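Local coordinates for chemotaxis protein CheX (Desulfovibrio desulfuricans subsp. desulfuricans str. G20, PDB 3HM4) that probably removes the phosphoryl group from phosphorylated CheY, helping to end the signal in bacterial chemotaxis, at residues A[137-142]-A[150-155]; A[50-55]-A[112-117]. All coordinates share one frame; numbering follows the deposited sequence.

Interaction 1. Residues A[137-142]-A[150-155]; sequences VIAIPF and TVEFCL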
# COMPACT_ATOMS: atom_id res chain seq x y z
N VAL A 137 -5.33 -7.47 -12.34
CA VAL A 137 -4.46 -7.77 -11.24
C VAL A 137 -4.15 -9.26 -11.34
O VAL A 137 -5.05 -10.07 -11.46
CB VAL A 137 -5.12 -7.42 -9.91
CG1 VAL A 137 -4.24 -7.89 -8.73
CG2 VAL A 137 -5.41 -5.90 -9.83
N ILE A 138 -2.87 -9.59 -11.27
CA ILE A 138 -2.40 -10.98 -11.38
C ILE A 138 -2.10 -11.45 -9.95
O ILE A 138 -1.42 -10.77 -9.19
CB ILE A 138 -1.13 -11.08 -12.27
CG1 ILE A 138 -1.36 -10.45 -13.65
CG2 ILE A 138 -0.63 -12.53 -12.36
CD1 ILE A 138 -2.55 -10.97 -14.38
N ALA A 139 -2.61 -12.62 -9.60
CA ALA A 139 -2.42 -13.23 -8.30
C ALA A 139 -1.71 -14.58 -8.45
O ALA A 139 -1.99 -15.34 -9.37
CB ALA A 139 -3.78 -13.42 -7.58
N ILE A 140 -0.82 -14.88 -7.52
CA ILE A 140 -0.14 -16.16 -7.49
C ILE A 140 -0.28 -16.73 -6.07
O ILE A 140 0.28 -16.16 -5.13
CB ILE A 140 1.33 -16.10 -7.89
CG1 ILE A 140 1.51 -15.30 -9.21
CG2 ILE A 140 1.84 -17.58 -8.02
CD1 ILE A 140 1.83 -13.85 -9.03
N PRO A 141 -1.04 -17.83 -5.90
CA PRO A 141 -1.21 -18.39 -4.57
C PRO A 141 0.00 -19.26 -4.23
O PRO A 141 0.59 -19.88 -5.12
CB PRO A 141 -2.49 -19.21 -4.69
CG PRO A 141 -2.40 -19.74 -6.13
CD PRO A 141 -1.69 -18.64 -6.93
N PHE A 142 0.31 -19.37 -2.92
CA PHE A 142 1.42 -20.17 -2.45
C PHE A 142 0.99 -21.06 -1.30
O PHE A 142 0.24 -20.64 -0.41
CB PHE A 142 2.57 -19.30 -1.89
CG PHE A 142 3.45 -18.67 -2.94
CD1 PHE A 142 3.00 -17.59 -3.70
CD2 PHE A 142 4.75 -19.12 -3.11
CE1 PHE A 142 3.82 -17.00 -4.65
CE2 PHE A 142 5.61 -18.51 -4.01
CZ PHE A 142 5.13 -17.44 -4.81
N THR A 150 -0.59 -15.12 -0.75
CA THR A 150 -0.74 -14.83 -2.16
C THR A 150 0.01 -13.55 -2.51
O THR A 150 -0.09 -12.58 -1.77
CB THR A 150 -2.25 -14.63 -2.54
OG1 THR A 150 -2.96 -15.88 -2.34
CG2 THR A 150 -2.46 -14.22 -3.99
N VAL A 151 0.73 -13.55 -3.63
CA VAL A 151 1.39 -12.38 -4.19
C VAL A 151 0.50 -11.85 -5.29
O VAL A 151 -0.05 -12.63 -6.08
CB VAL A 151 2.76 -12.70 -4.82
CG1 VAL A 151 3.29 -11.52 -5.72
CG2 VAL A 151 3.74 -13.04 -3.74
N GLU A 152 0.33 -10.52 -5.35
CA GLU A 152 -0.43 -9.89 -6.43
C GLU A 152 0.39 -8.78 -7.03
O GLU A 152 1.21 -8.15 -6.34
CB GLU A 152 -1.75 -9.34 -5.91
CG GLU A 152 -2.61 -10.41 -5.23
CD GLU A 152 -3.91 -9.95 -4.70
OE1 GLU A 152 -4.05 -8.76 -4.45
OE2 GLU A 152 -4.78 -10.84 -4.43
N PHE A 153 0.19 -8.54 -8.32
CA PHE A 153 0.84 -7.41 -8.94
C PHE A 153 -0.02 -6.85 -10.04
O PHE A 153 -0.94 -7.52 -10.56
CB PHE A 153 2.27 -7.73 -9.43
CG PHE A 153 2.33 -8.62 -10.63
CD1 PHE A 153 2.41 -10.02 -10.48
CD2 PHE A 153 2.30 -8.10 -11.92
CE1 PHE A 153 2.46 -10.84 -11.60
CE2 PHE A 153 2.35 -8.94 -13.02
CZ PHE A 153 2.41 -10.29 -12.87
N CYS A 154 0.26 -5.61 -10.40
CA CYS A 154 -0.39 -4.98 -11.54
C CYS A 154 0.57 -3.99 -12.18
O CYS A 154 1.50 -3.51 -11.51
CB CYS A 154 -1.68 -4.29 -11.19
SG CYS A 154 -1.55 -2.96 -9.98
N LEU A 155 0.33 -3.71 -13.46
CA LEU A 155 1.08 -2.69 -14.20
C LEU A 155 0.14 -1.98 -15.14
O LEU A 155 -0.68 -2.64 -15.78
CB LEU A 155 2.21 -3.30 -15.02
CG LEU A 155 3.47 -3.77 -14.34
CD1 LEU A 155 4.34 -4.38 -15.45
CD2 LEU A 155 4.18 -2.63 -13.66

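Interaction 2. Residues A[50-55]-A[112-117]; sequences VGITGH and MTFQGA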
# COMPACT_ATOMS: atom_id res chain seq x y z
N VAL A 50 3.88 -2.51 -2.05
CA VAL A 50 4.96 -1.62 -2.48
C VAL A 50 4.76 -1.21 -3.91
O VAL A 50 4.57 -2.05 -4.78
CB VAL A 50 6.37 -2.25 -2.23
CG1 VAL A 50 6.63 -3.58 -3.03
CG2 VAL A 50 7.47 -1.22 -2.50
N GLY A 51 4.81 0.10 -4.14
CA GLY A 51 4.62 0.61 -5.49
C GLY A 51 5.89 0.52 -6.33
O GLY A 51 7.01 0.56 -5.81
N ILE A 52 5.69 0.40 -7.64
CA ILE A 52 6.79 0.41 -8.61
C ILE A 52 6.44 1.38 -9.72
O ILE A 52 5.26 1.57 -10.09
CB ILE A 52 7.13 -1.02 -9.12
CG1 ILE A 52 5.99 -1.65 -9.91
CG2 ILE A 52 7.54 -1.90 -7.92
CD1 ILE A 52 6.38 -3.03 -10.49
N THR A 53 7.48 1.98 -10.29
CA THR A 53 7.32 2.96 -11.37
C THR A 53 8.32 2.67 -12.50
O THR A 53 9.42 2.20 -12.27
CB THR A 53 7.50 4.38 -10.87
OG1 THR A 53 8.84 4.56 -10.41
CG2 THR A 53 6.50 4.72 -9.72
N GLY A 54 7.93 2.99 -13.72
CA GLY A 54 8.80 2.74 -14.90
C GLY A 54 8.04 3.00 -16.16
O GLY A 54 7.24 3.89 -16.15
N HIS A 55 8.21 2.18 -17.22
CA HIS A 55 7.45 2.39 -18.47
C HIS A 55 5.94 2.31 -18.27
O HIS A 55 5.16 2.99 -18.96
CB HIS A 55 7.94 1.48 -19.63
CG HIS A 55 7.51 0.05 -19.52
ND1 HIS A 55 8.13 -0.85 -18.69
CD2 HIS A 55 6.53 -0.65 -20.15
CE1 HIS A 55 7.55 -2.03 -18.80
NE2 HIS A 55 6.56 -1.94 -19.67
N MSE A 112 13.54 -3.93 -18.77
CA MSE A 112 12.52 -3.05 -18.17
C MSE A 112 12.97 -2.58 -16.79
O MSE A 112 12.92 -3.36 -15.84
CB MSE A 112 11.19 -3.77 -18.09
CG MSE A 112 10.63 -4.15 -19.44
SE MSE A 112 9.06 -5.21 -19.37
CE MSE A 112 9.88 -6.86 -19.00
N THR A 113 13.37 -1.33 -16.70
CA THR A 113 13.82 -0.72 -15.47
C THR A 113 12.64 -0.14 -14.69
O THR A 113 11.91 0.71 -15.20
CB THR A 113 14.85 0.40 -15.72
OG1 THR A 113 16.01 -0.19 -16.36
CG2 THR A 113 15.28 1.08 -14.43
N PHE A 114 12.53 -0.56 -13.43
CA PHE A 114 11.53 -0.04 -12.51
C PHE A 114 12.19 0.45 -11.23
O PHE A 114 13.13 -0.19 -10.73
CB PHE A 114 10.55 -1.13 -12.10
CG PHE A 114 9.63 -1.57 -13.19
CD1 PHE A 114 9.98 -2.63 -14.03
CD2 PHE A 114 8.39 -0.97 -13.36
CE1 PHE A 114 9.11 -3.05 -15.04
CE2 PHE A 114 7.54 -1.40 -14.37
CZ PHE A 114 7.90 -2.45 -15.21
N GLN A 115 11.69 1.56 -10.69
CA GLN A 115 12.05 2.03 -9.37
C GLN A 115 11.03 1.47 -8.38
O GLN A 115 9.88 1.19 -8.75
CB GLN A 115 12.07 3.55 -9.27
CG GLN A 115 13.06 4.20 -10.25
CD GLN A 115 14.49 3.69 -10.11
OE1 GLN A 115 14.98 3.47 -9.00
NE2 GLN A 115 15.17 3.51 -11.26
N GLY A 116 11.45 1.38 -7.13
CA GLY A 116 10.61 0.87 -6.07
C GLY A 116 10.42 1.89 -4.95
O GLY A 116 11.37 2.54 -4.52
N ALA A 117 9.17 2.04 -4.52
CA ALA A 117 8.80 2.89 -3.44
C ALA A 117 9.06 2.19 -2.10
O ALA A 117 9.57 1.08 -2.05
CB ALA A 117 7.31 3.28 -3.61
O HOH W 1 10.31 0.19 -17.43

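Interaction 1. Residues A[137-142]-A[150-155]
Val137 lays its CG1 methyl near Glu152, 4.0 Å from CB, and its CG2 toward Cys154. Ile138 forms a hydrogen-bonded antiparallel pair with Phe153: Ile138 N donates to Phe153 O at 2.9 Å in a nearly straight bond (171°), and Phe153 N returns a bond to Ile138 O. On the sheet face that carries them, the two side chains lie side by side, and Ile138 CB sits over one face of the Phe153 ring, 3.9 Å from its centroid. The Phe153 chi1 of 71°, which sets CG between backbone N and carbonyl carbon, turns the ring toward Ile138; Phe13 of helix 10-25 stacks on the same ring. Strands 138-143 and 149-155, joined by a short turn, form a beta hairpin flanked by strands 30-36 and 58-64 of the antiparallel sheet. On the other face, Ala139 CB meets Thr150 CG2 at 3.9 Å and the aliphatic part of Glu152, whose carboxylate is salt-bridged to Lys37. Ile140 pairs with Val151 through two more backbone bonds, and its CD1 reaches the edge of the Phe153 ring, 4.0 Å from CE1. Pro141 borders Thr150 OG1, and the Phe142 ring approaches Val151 CG2 obliquely with its CE1 atom (4.1 Å).

Interaction 2. Residues A[50-55]-A[112-117]
Residues 50-53 and 115-117 run antiparallel, with Thr53 and Gln115 as a hydrogen-bonded pair, Ile52 and Gly116 as a non-hydrogen-bonded one, and a nearly straight bond from Ala117 N to Gly51 O (2.9 Å, 177° at the hydrogen). Val50 CG2 and Ala117 O approach to 3.1 Å, and Ala117 CB rests against Gly51 O. Thr53 OG1 lies 3.6 Å from Gln115 CB; its hydroxyl is hydrogen-bonded to Thr53 of the second subunit. On the face of Ile52, its CD1 meets Phe114 CD2 at 4.1 Å. With CG placed beside the backbone N (chi1 -70°), the Phe114 ring carries CD2 to 3.5 Å from Thr53 O, the acceptor for Gln115 N.

Beyond the strand pairing, His55 reaches back with its ring: CE1 is 3.6 Å from both Phe114 CZ and the selenium of Met112, present as selenomethionine. The His55 and Phe114 rings are inclined obliquely, their planes at 56°. A water joins His55 N and ND1 to Thr113 O, 2.8 Å from the latter; it lies in the plane of the imidazole at its edge and above the centre of the Phe114 ring. The pairing joins strand 115-123, outermost in the six-stranded sheet of this chain, to strand 47-53, beyond which strand 58-64 continues the sheet; Val50, Ile52 and Phe114 pack on helix 84-109, where Arg104 also bonds Phe114 O, and the second subunit packs on Thr53, Gln115 and Ala117.

How the interactions relate
Both interactions pair strands of the same six-stranded antiparallel sheet, with centres about 16 Å apart. Interaction 1 is a buried hairpin; interaction 2 is partly buried and brings strand 115-123, outermost in the sheet within this chain and from much later in the sequence, beside strand 47-53. Strand 58-64 lies between the two pairs, yet they touch: Leu155 CD2 packs 3.6 Å from Phe114 CE2 and 3.9 Å from Ile52 CD1. Different helices cover them, 10-25 at interaction 1 and 84-109 at interaction 2. Aliphatic and aromatic packing accompanies the paired backbone bonds at 137-142 and 150-155, whereas 50-55 and 112-117 add a water bridge, a selenium-imidazole contact and broader packing against the second subunit.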